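Local coordinates for protein KLLA0C04147p (Kluyveromyces lactis, PDB 5WVR) that probably binds sterols and moves them between membranes, this chain being the C-terminal oxysterol-binding domain of a longer protein, at residues L35-R40 / R323-F328; N67-L72 / A361-R366; T113-A118 / P327-K332. All blocks are in the same frame, centred on the assembly; numbering follows the deposited sequence.

Contact 1: residues L35-R40 / R323-F328; sequences LGKDDR and RPEFPF
Phe328 reaches over one face of the Arg40 guanidinium, and with Leu35 and Pro327 the two residues form the dense half of a contact between two loops of the oxysterol-binding protein fold, whose antiparallel strands curl into a barrel round a sterol. Segment 35-40 belongs to the connection between helices 7-18 and 45-49, while 323-328 runs from strand 314-319 toward helix 332-335. The evidence for close packing begins with the guanidinium of Arg40: CD1 of Phe328 stands 3.3 Å above its plane, over the centre. The planes are 57° apart, which rules out a parallel stack, and NH1 lies in the plane of the phenyl ring at its edge. A bend in the arginine chain (chi3 -63°) turns the group to this position, and a hydrogen bond from NH1 to the carbonyl of Val64 holds it there. On another part of the same ring, Leu35 CD2 approaches CE2 and CZ of Phe328, each at 4.0 Å, its side chain crossing at about a right angle. Pro327 packs beside this pair with its ring against backbone: CG is 3.6 Å from Leu35 O, and CD is 3.5 Å from Gly36 O. Tyr367 of helix 367-390 touches both Arg40 and Phe328, which ties the dense half to the long helix. No hydrogen bond joins the two segments directly.

Toward solvent the fit slackens. Lys37 and Glu325 are exposed; their opposite charges lie near each other, beyond salt-bridge distance, and probably add little to the hold. The lysine chain, bent at chi2 (78°) and again at its last torsion, brings CE within 3.9 Å of Phe326 O, while NZ stops 4.2 Å from Glu325 OE1.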
loop_
_atom_site.group_PDB
_atom_site.type_symbol
_atom_site.label_atom_id
_atom_site.label_comp_id
_atom_site.label_asym_id
_atom_site.label_seq_id
_atom_site.Cartn_x
_atom_site.Cartn_y
_atom_site.Cartn_z
ATOM N N LEU A 35 6.552 6.450 22.674
ATOM C CA LEU A 35 8.000 6.258 22.659
ATOM C C LEU A 35 8.700 7.435 21.994
ATOM O O LEU A 35 8.254 7.934 20.955
ATOM C CB LEU A 35 8.330 4.979 21.894
ATOM C CG LEU A 35 8.737 3.725 22.637
ATOM C CD1 LEU A 35 7.680 3.361 23.651
ATOM C CD2 LEU A 35 8.915 2.614 21.596
ATOM N N GLY A 36 9.809 7.875 22.582
ATOM C CA GLY A 36 10.571 8.952 21.969
ATOM C C GLY A 36 11.609 8.391 21.023
ATOM O O GLY A 36 11.760 8.840 19.881
ATOM N N LYS A 37 12.346 7.406 21.528
ATOM C CA LYS A 37 13.110 6.456 20.736
ATOM C C LYS A 37 12.928 5.109 21.406
ATOM O O LYS A 37 12.238 4.992 22.423
ATOM C CB LYS A 37 14.597 6.837 20.650
ATOM C CG LYS A 37 15.287 6.422 19.353
ATOM C CD LYS A 37 14.936 7.383 18.237
ATOM C CE LYS A 37 15.459 6.889 16.899
ATOM N NZ LYS A 37 16.872 7.358 16.645
ATOM N N ASP A 38 13.540 4.077 20.845
ATOM C CA ASP A 38 13.702 2.879 21.651
ATOM C C ASP A 38 15.018 2.223 21.296
ATOM O O ASP A 38 15.617 2.498 20.254
ATOM C CB ASP A 38 12.537 1.897 21.502
ATOM C CG ASP A 38 12.172 1.229 22.833
ATOM O OD1 ASP A 38 12.228 1.903 23.893
ATOM O OD2 ASP A 38 11.821 0.032 22.817
ATOM N N ASP A 39 15.476 1.378 22.210
ATOM C CA ASP A 39 16.747 0.715 22.013
ATOM C C ASP A 39 16.556 -0.784 22.099
ATOM O O ASP A 39 17.249 -1.460 22.868
ATOM C CB ASP A 39 17.790 1.191 23.026
ATOM C CG ASP A 39 19.156 1.430 22.388
ATOM O OD1 ASP A 39 19.342 1.039 21.209
ATOM O OD2 ASP A 39 20.042 2.004 23.071
ATOM N N ARG A 40 15.614 -1.311 21.329
ATOM C CA ARG A 40 15.763 -2.693 20.926
ATOM C C ARG A 40 17.209 -2.875 20.466
ATOM O O ARG A 40 17.722 -2.029 19.721
ATOM C CB ARG A 40 14.799 -3.042 19.795
ATOM C CG ARG A 40 13.332 -2.813 20.103
ATOM C CD ARG A 40 12.517 -2.918 18.834
ATOM N NE ARG A 40 12.876 -1.879 17.864
ATOM C CZ ARG A 40 12.675 -1.979 16.547
ATOM N NH1 ARG A 40 12.132 -3.079 16.042
ATOM N NH2 ARG A 40 13.023 -0.985 15.728
ATOM N N ARG A 323 11.688 13.238 6.449
ATOM C CA ARG A 323 11.514 12.077 7.305
ATOM C C ARG A 323 12.215 12.346 8.622
ATOM O O ARG A 323 13.422 12.112 8.750
ATOM C CB ARG A 323 12.053 10.832 6.613
ATOM C CG ARG A 323 11.751 9.547 7.307
ATOM C CD ARG A 323 11.952 8.456 6.312
ATOM N NE ARG A 323 12.031 7.159 6.938
ATOM C CZ ARG A 323 12.055 6.023 6.258
ATOM N NH1 ARG A 323 11.996 6.036 4.927
ATOM N NH2 ARG A 323 12.114 4.874 6.911
ATOM N N PRO A 324 11.490 12.847 9.623
ATOM C CA PRO A 324 12.067 12.970 10.966
ATOM C C PRO A 324 12.424 11.603 11.528
ATOM O O PRO A 324 11.934 10.570 11.068
ATOM C CB PRO A 324 10.943 13.624 11.786
ATOM C CG PRO A 324 9.903 14.096 10.775
ATOM C CD PRO A 324 10.054 13.183 9.597
ATOM N N GLU A 325 13.292 11.599 12.538
ATOM C CA GLU A 325 13.581 10.368 13.267
ATOM C C GLU A 325 12.404 10.016 14.160
ATOM O O GLU A 325 11.964 10.847 14.962
ATOM C CB GLU A 325 14.857 10.496 14.093
ATOM C CG GLU A 325 16.087 10.593 13.223
ATOM C CD GLU A 325 16.451 9.262 12.556
ATOM O OE1 GLU A 325 15.699 8.271 12.731
ATOM O OE2 GLU A 325 17.482 9.214 11.840
ATOM N N PHE A 326 11.885 8.803 13.997
ATOM C CA PHE A 326 10.873 8.211 14.853
ATOM C C PHE A 326 11.369 6.859 15.326
ATOM O O PHE A 326 12.286 6.275 14.728
ATOM C CB PHE A 326 9.531 8.028 14.129
ATOM C CG PHE A 326 8.794 9.308 13.866
ATOM C CD1 PHE A 326 8.216 10.023 14.909
ATOM C CD2 PHE A 326 8.654 9.781 12.569
ATOM C CE1 PHE A 326 7.526 11.210 14.666
ATOM C CE2 PHE A 326 7.972 10.954 12.320
ATOM C CZ PHE A 326 7.401 11.665 13.373
ATOM N N PRO A 327 10.788 6.322 16.390
ATOM C CA PRO A 327 11.026 4.912 16.702
ATOM C C PRO A 327 10.625 4.039 15.521
ATOM O O PRO A 327 9.658 4.325 14.809
ATOM C CB PRO A 327 10.138 4.663 17.921
ATOM C CG PRO A 327 10.042 5.996 18.566
ATOM C CD PRO A 327 9.992 6.989 17.437
ATOM N N PHE A 328 11.396 2.975 15.305
ATOM C CA PHE A 328 11.142 2.016 14.228
ATOM C C PHE A 328 11.283 2.658 12.851
ATOM O O PHE A 328 10.817 2.097 11.862
ATOM C CB PHE A 328 9.753 1.359 14.357
ATOM C CG PHE A 328 9.373 0.953 15.779
ATOM C CD1 PHE A 328 9.761 -0.261 16.293
ATOM C CD2 PHE A 328 8.588 1.778 16.570
ATOM C CE1 PHE A 328 9.391 -0.644 17.579
ATOM C CE2 PHE A 328 8.228 1.412 17.854
ATOM C CZ PHE A 328 8.624 0.199 18.359
#

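Contact 2: residues N67-L72 / A361-R366; sequences NEPTSL and AMEEGR
Pro69 presses so closely on the last turn of helix 357-363 that its CB lies 3.5 Å from Met362 CG, tighter than ordinary carbon contact. The same CB is 3.8 Å from CB of Glu363, so the proline ring sits against two successive helical residues, crossing the Glu363 side chain at about a right angle. Met362 sends its CG anti to the backbone N (chi1 168°) and then bends at chi2 and chi3, a path that carries the methyl CE past the proline to Asn67 CB. The Met362 side chain also touches Phe121 and Tyr367.

Both backbones change course here. Pro69 is the centre of an inverse gamma turn, where the chain that carries strand 67-68 turns a corner, and the helix closes in a Schellman motif: Gly365, at positive phi, gives its N to Met362 O at 2.9 Å, and Arg366 N reaches Ala361 O. In the oxysterol-binding fold this places a corner beside the sterol pocket, where Leu72 touches the cholesterol, against the helix that precedes the long helix 367-390.

No direct hydrogen bond crosses the contact, but one water does the bridging. Its oxygen is 2.6 Å from Glu363 OE2 and 3.2 Å from Pro69 O, in geometry suited to donation to each, although the acceptors around it outnumber its protons. Buried Glu363 is further held by salt bridges to Arg360 and Arg30. At the far side of the corner, Thr70 OG1 donates to Glu68 OE1 over 2.7 Å, using the anti lone pair of that oxygen, which also pairs with Arg75.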
loop_
_atom_site.group_PDB
_atom_site.type_symbol
_atom_site.label_atom_id
_atom_site.label_comp_id
_atom_site.label_asym_id
_atom_site.label_seq_id
_atom_site.Cartn_x
_atom_site.Cartn_y
_atom_site.Cartn_z
ATOM N N ASN A 67 10.987 -6.844 14.292
ATOM C CA ASN A 67 9.559 -6.570 14.209
ATOM C C ASN A 67 9.312 -5.063 14.219
ATOM O O ASN A 67 10.085 -4.297 14.787
ATOM C CB ASN A 67 8.794 -7.192 15.370
ATOM C CG ASN A 67 8.870 -8.707 15.390
ATOM O OD1 ASN A 67 9.073 -9.344 14.355
ATOM N ND2 ASN A 67 8.697 -9.295 16.582
ATOM N N GLU A 68 8.227 -4.648 13.567
ATOM C CA GLU A 68 7.749 -3.283 13.446
ATOM C C GLU A 68 6.294 -3.287 13.861
ATOM O O GLU A 68 5.560 -4.201 13.477
ATOM C CB GLU A 68 7.885 -2.788 11.979
ATOM C CG GLU A 68 7.258 -1.430 11.666
ATOM C CD GLU A 68 7.489 -0.970 10.215
ATOM O OE1 GLU A 68 6.512 -0.907 9.416
ATOM O OE2 GLU A 68 8.655 -0.670 9.886
ATOM N N PRO A 69 5.814 -2.279 14.636
ATOM C CA PRO A 69 4.449 -2.237 15.127
ATOM C C PRO A 69 3.427 -1.677 14.124
ATOM O O PRO A 69 2.614 -0.815 14.445
ATOM C CB PRO A 69 4.551 -1.316 16.341
ATOM C CG PRO A 69 5.569 -0.326 15.883
ATOM C CD PRO A 69 6.598 -1.125 15.131
ATOM N N THR A 70 3.499 -2.149 12.896
ATOM C CA THR A 70 2.472 -1.874 11.913
ATOM C C THR A 70 1.985 -3.207 11.388
ATOM O O THR A 70 2.722 -4.196 11.406
ATOM C CB THR A 70 3.012 -1.017 10.760
ATOM O OG1 THR A 70 4.070 -1.736 10.101
ATOM C CG2 THR A 70 3.560 0.311 11.311
ATOM N N SER A 71 0.736 -3.233 10.933
ATOM C CA SER A 71 0.218 -4.385 10.219
ATOM C C SER A 71 0.559 -4.298 8.730
ATOM O O SER A 71 0.724 -3.211 8.177
ATOM C CB SER A 71 -1.291 -4.466 10.385
ATOM O OG SER A 71 -1.749 -5.683 9.870
ATOM N N LEU A 72 0.671 -5.462 8.089
ATOM C CA LEU A 72 0.665 -5.513 6.634
ATOM C C LEU A 72 -0.509 -4.729 6.067
ATOM O O LEU A 72 -0.394 -4.141 4.991
ATOM C CB LEU A 72 0.600 -6.973 6.140
ATOM C CG LEU A 72 1.622 -7.419 5.111
ATOM C CD1 LEU A 72 1.549 -6.549 3.822
ATOM C CD2 LEU A 72 2.989 -7.351 5.729
ATOM N N ALA A 361 0.968 -2.862 22.131
ATOM C CA ALA A 361 1.980 -2.902 23.185
ATOM C C ALA A 361 3.364 -2.746 22.602
ATOM O O ALA A 361 4.211 -2.068 23.183
ATOM C CB ALA A 361 1.896 -4.202 23.983
ATOM N N MET A 362 3.597 -3.357 21.442
ATOM C CA MET A 362 4.855 -3.190 20.724
ATOM C C MET A 362 5.113 -1.730 20.390
ATOM O O MET A 362 6.223 -1.209 20.592
ATOM C CB MET A 362 4.813 -4.000 19.444
ATOM C CG MET A 362 5.928 -3.643 18.547
ATOM S SD MET A 362 7.153 -4.896 18.602
ATOM C CE MET A 362 6.475 -5.854 17.295
ATOM N N GLU A 363 4.095 -1.061 19.854
ATOM C CA GLU A 363 4.232 0.341 19.504
ATOM C C GLU A 363 4.661 1.160 20.702
ATOM O O GLU A 363 5.454 2.087 20.558
ATOM C CB GLU A 363 2.916 0.878 18.943
ATOM C CG GLU A 363 3.107 2.118 18.074
ATOM C CD GLU A 363 1.792 2.822 17.788
ATOM O OE1 GLU A 363 1.221 3.372 18.745
ATOM O OE2 GLU A 363 1.329 2.817 16.625
ATOM N N GLU A 364 4.192 0.808 21.893
ATOM C CA GLU A 364 4.527 1.551 23.101
ATOM C C GLU A 364 5.769 1.011 23.803
ATOM O O GLU A 364 6.020 1.369 24.959
ATOM C CB GLU A 364 3.327 1.556 24.048
ATOM C CG GLU A 364 2.123 2.340 23.489
ATOM C CD GLU A 364 0.882 2.212 24.368
ATOM O OE1 GLU A 364 0.935 1.433 25.331
ATOM O OE2 GLU A 364 -0.148 2.881 24.121
ATOM N N GLY A 365 6.545 0.163 23.131
ATOM C CA GLY A 365 7.775 -0.381 23.675
ATOM C C GLY A 365 7.640 -1.414 24.776
ATOM O O GLY A 365 8.588 -1.609 25.536
ATOM N N ARG A 366 6.511 -2.105 24.877
ATOM C CA ARG A 366 6.338 -3.154 25.876
ATOM C C ARG A 366 6.394 -4.504 25.162
ATOM O O ARG A 366 5.372 -5.104 24.842
ATOM C CB ARG A 366 5.033 -2.948 26.644
ATOM C CG ARG A 366 4.999 -1.634 27.425
ATOM C CD ARG A 366 3.842 -1.604 28.366
ATOM N NE ARG A 366 2.591 -1.855 27.663
ATOM C CZ ARG A 366 1.854 -0.896 27.119
ATOM N NH1 ARG A 366 2.246 0.370 27.222
ATOM N NH2 ARG A 366 0.720 -1.196 26.498
HETATM O O HOH W 1 2.885 2.409 14.539
#

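Contact 3: residues T113-A118 / P327-K332. With CLR (cholesterol), chain B.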
loop_
_atom_site.group_PDB
_atom_site.type_symbol
_atom_site.label_atom_id
_atom_site.label_comp_id
_atom_site.label_asym_id
_atom_site.label_seq_id
_atom_site.Cartn_x
_atom_site.Cartn_y
_atom_site.Cartn_z
ATOM N N THR A 113 9.872 2.518 2.253
ATOM C CA THR A 113 10.386 1.200 2.618
ATOM C C THR A 113 11.841 1.233 3.080
ATOM O O THR A 113 12.277 0.306 3.772
ATOM C CB THR A 113 10.227 0.203 1.451
ATOM O OG1 THR A 113 11.137 0.505 0.386
ATOM C CG2 THR A 113 8.793 0.211 0.909
ATOM N N VAL A 114 12.586 2.287 2.749
ATOM C CA VAL A 114 13.991 2.372 3.140
ATOM C C VAL A 114 14.132 2.414 4.655
ATOM O O VAL A 114 13.339 3.055 5.355
ATOM C CB VAL A 114 14.622 3.631 2.524
ATOM C CG1 VAL A 114 16.109 3.679 2.834
ATOM C CG2 VAL A 114 14.363 3.679 1.032
ATOM N N LYS A 115 15.172 1.809 5.162
ATOM C CA LYS A 115 15.465 1.825 6.577
ATOM C C LYS A 115 14.517 1.116 7.497
ATOM O O LYS A 115 14.633 1.206 8.648
ATOM C CB LYS A 115 15.711 3.235 7.078
ATOM C CG LYS A 115 17.011 3.802 6.622
ATOM C CD LYS A 115 16.935 5.303 6.644
ATOM C CE LYS A 115 17.008 5.856 8.057
ATOM N NZ LYS A 115 16.205 7.080 8.296
ATOM N N ARG A 116 13.568 0.409 6.957
ATOM C CA ARG A 116 12.664 -0.402 7.776
ATOM C C ARG A 116 12.854 -1.879 7.419
ATOM O O ARG A 116 12.005 -2.512 6.796
ATOM C CB ARG A 116 11.238 0.060 7.589
ATOM C CG ARG A 116 10.967 1.419 8.249
ATOM C CD ARG A 116 9.851 2.090 7.561
ATOM N NE ARG A 116 8.546 1.580 7.950
ATOM C CZ ARG A 116 7.410 2.073 7.473
ATOM N NH1 ARG A 116 7.431 3.062 6.579
ATOM N NH2 ARG A 116 6.252 1.589 7.884
ATOM N N VAL A 117 13.982 -2.434 7.832
ATOM C CA VAL A 117 14.245 -3.868 7.646
ATOM C C VAL A 117 13.647 -4.560 8.869
ATOM O O VAL A 117 14.320 -4.855 9.857
ATOM C CB VAL A 117 15.732 -4.156 7.473
ATOM C CG1 VAL A 117 15.966 -5.622 7.053
ATOM C CG2 VAL A 117 16.334 -3.166 6.465
ATOM N N ALA A 118 12.338 -4.798 8.812
ATOM C CA ALA A 118 11.640 -5.374 9.951
ATOM C C ALA A 118 10.373 -6.018 9.427
ATOM O O ALA A 118 9.874 -5.647 8.366
ATOM C CB ALA A 118 11.318 -4.326 11.017
ATOM N N PRO A 327 10.788 6.322 16.390
ATOM C CA PRO A 327 11.026 4.912 16.702
ATOM C C PRO A 327 10.625 4.039 15.521
ATOM O O PRO A 327 9.658 4.325 14.809
ATOM C CB PRO A 327 10.138 4.663 17.921
ATOM C CG PRO A 327 10.042 5.996 18.566
ATOM C CD PRO A 327 9.992 6.989 17.437
ATOM N N PHE A 328 11.396 2.975 15.305
ATOM C CA PHE A 328 11.142 2.016 14.228
ATOM C C PHE A 328 11.283 2.658 12.851
ATOM O O PHE A 328 10.817 2.097 11.862
ATOM C CB PHE A 328 9.753 1.359 14.357
ATOM C CG PHE A 328 9.373 0.953 15.779
ATOM C CD1 PHE A 328 9.761 -0.261 16.293
ATOM C CD2 PHE A 328 8.588 1.778 16.570
ATOM C CE1 PHE A 328 9.391 -0.644 17.579
ATOM C CE2 PHE A 328 8.228 1.412 17.854
ATOM C CZ PHE A 328 8.624 0.199 18.359
ATOM N N ASN A 329 11.909 3.838 12.788
ATOM C CA ASN A 329 12.140 4.592 11.546
ATOM C C ASN A 329 10.865 4.798 10.735
ATOM O O ASN A 329 10.899 4.806 9.509
ATOM C CB ASN A 329 13.193 3.923 10.663
ATOM C CG ASN A 329 14.536 3.834 11.326
ATOM O OD1 ASN A 329 14.817 4.556 12.276
ATOM N ND2 ASN A 329 15.384 2.940 10.826
ATOM N N LEU A 330 9.729 4.981 11.407
ATOM C CA LEU A 330 8.492 5.215 10.666
ATOM C C LEU A 330 8.562 6.550 9.923
ATOM O O LEU A 330 9.250 7.479 10.346
ATOM C CB LEU A 330 7.281 5.199 11.608
ATOM C CG LEU A 330 7.014 3.921 12.413
ATOM C CD1 LEU A 330 5.728 4.077 13.215
ATOM C CD2 LEU A 330 6.861 2.755 11.475
ATOM N N THR A 331 7.873 6.628 8.783
ATOM C CA THR A 331 7.630 7.910 8.123
ATOM C C THR A 331 6.549 8.675 8.888
ATOM O O THR A 331 5.885 8.128 9.777
ATOM C CB THR A 331 7.185 7.705 6.675
ATOM O OG1 THR A 331 5.918 7.045 6.657
ATOM C CG2 THR A 331 8.177 6.845 5.928
ATOM N N LYS A 332 6.389 9.960 8.554
ATOM C CA LYS A 332 5.320 10.754 9.159
ATOM C C LYS A 332 3.951 10.209 8.781
ATOM O O LYS A 332 3.029 10.202 9.604
ATOM C CB LYS A 332 5.400 12.216 8.722
ATOM C CG LYS A 332 6.388 13.090 9.450
ATOM C CD LYS A 332 5.935 14.557 9.335
ATOM C CE LYS A 332 6.786 15.360 8.366
ATOM N NZ LYS A 332 6.698 14.898 6.940
HETATM C C1 CLR B . 6.180 -2.625 -0.334
HETATM C C2 CLR B . 5.064 -1.823 -1.012
HETATM C C3 CLR B . 3.863 -2.718 -1.322
HETATM C C4 CLR B . 3.310 -3.295 -0.016
HETATM C C5 CLR B . 4.421 -3.990 0.775
HETATM C C6 CLR B . 4.203 -5.273 1.267
HETATM C C7 CLR B . 5.114 -6.050 1.971
HETATM C C8 CLR B . 6.308 -5.244 2.496
HETATM C C9 CLR B . 6.840 -4.271 1.435
HETATM C C10 CLR B . 5.760 -3.275 0.990
HETATM C C11 CLR B . 8.132 -3.584 1.900
HETATM C C12 CLR B . 9.196 -4.573 2.395
HETATM C C13 CLR B . 8.631 -5.465 3.504
HETATM C C14 CLR B . 7.428 -6.201 2.912
HETATM C C15 CLR B . 7.096 -7.198 4.021
HETATM C C16 CLR B . 8.488 -7.772 4.301
HETATM C C17 CLR B . 9.479 -6.697 3.838
HETATM C C18 CLR B . 8.258 -4.655 4.753
HETATM C C19 CLR B . 5.545 -2.197 2.058
HETATM C C20 CLR B . 10.616 -6.485 4.846
HETATM C C21 CLR B . 11.660 -5.525 4.274
HETATM C C22 CLR B . 11.271 -7.827 5.193
HETATM C C23 CLR B . 11.858 -7.866 6.606
HETATM C C24 CLR B . 12.172 -9.294 7.063
HETATM C C25 CLR B . 12.753 -9.359 8.480
HETATM C C26 CLR B . 14.152 -8.742 8.540
HETATM C C27 CLR B . 12.782 -10.792 9.014
HETATM O O1 CLR B . 2.845 -1.952 -1.973
#
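Arg116 runs across Leu330 and Thr331 at about right angles to both side chains, joining the wall of the sterol pocket to the loop before helix 332-335 in this oxysterol-binding fold. Arg116 closes a type II beta turn that begins at Thr113, and the next residue, Val117, centres an inverse gamma turn. One face of the guanidinium is taken by Leu330 CD2, which lies 3.8 Å from NH2. Thr331 CG2 comes in obliquely, 3.9 Å from NH1. Nearer the root, the methylene CD of Arg116 passes Asn329 O at 3.5 Å; the bend at chi3 of Arg116 (79°) then swings its charged end round toward Leu330 and Thr331.

That end is heavily engaged: NH2 forms salt bridges with Glu78 and Glu68, and NH1 donates to the carbonyl of Ser112. Replacing Arg116 by a leucine would remove the guanidinium and probably cost Glu78 and Glu68 the cation they share, although Glu68 would keep Arg75, and leave the Ser112 carbonyl without this donor. The two carboxylates probably offset the nearby like charge of Arg75.

Asn329 is turned quite differently. Its amide points at the backbone of the turn, and ND2 donates to Lys115 O over 2.9 Å with a nearly straight N-H...O angle of 176°. The acceptor lies in the amide plane, whereas the donor is tilted 19° from the plane of the carbonyl. Lys115 CB rests beside the same nitrogen. Cholesterol occupies the other flank of segment 113-118, with Val117 CG1 3.9 Å from its C26 and Ala118 O 3.5 Å from its C23.

Overall arrangement
The three contacts lie on one side of the chain's centre, and Phe328 links them, since it belongs to contacts 1 and 3 and packs on Pro69 of contact 2. Contacts 2 and 3 are buried; contact 1 is only partly so and lies farthest out, its centre about 22 Å from the centre of the chain. Contacts 1 and 3 hold the same loop before helix 332-335, from the N-terminal connection and from the segment that flanks the sterol respectively, whereas contact 2 brings in helix 357-363. Chemistry follows place: contact 1 relies on packing with a loose charged rim, contact 2 on apolar packing and water, contact 3 on a direct hydrogen bond and a buried arginine.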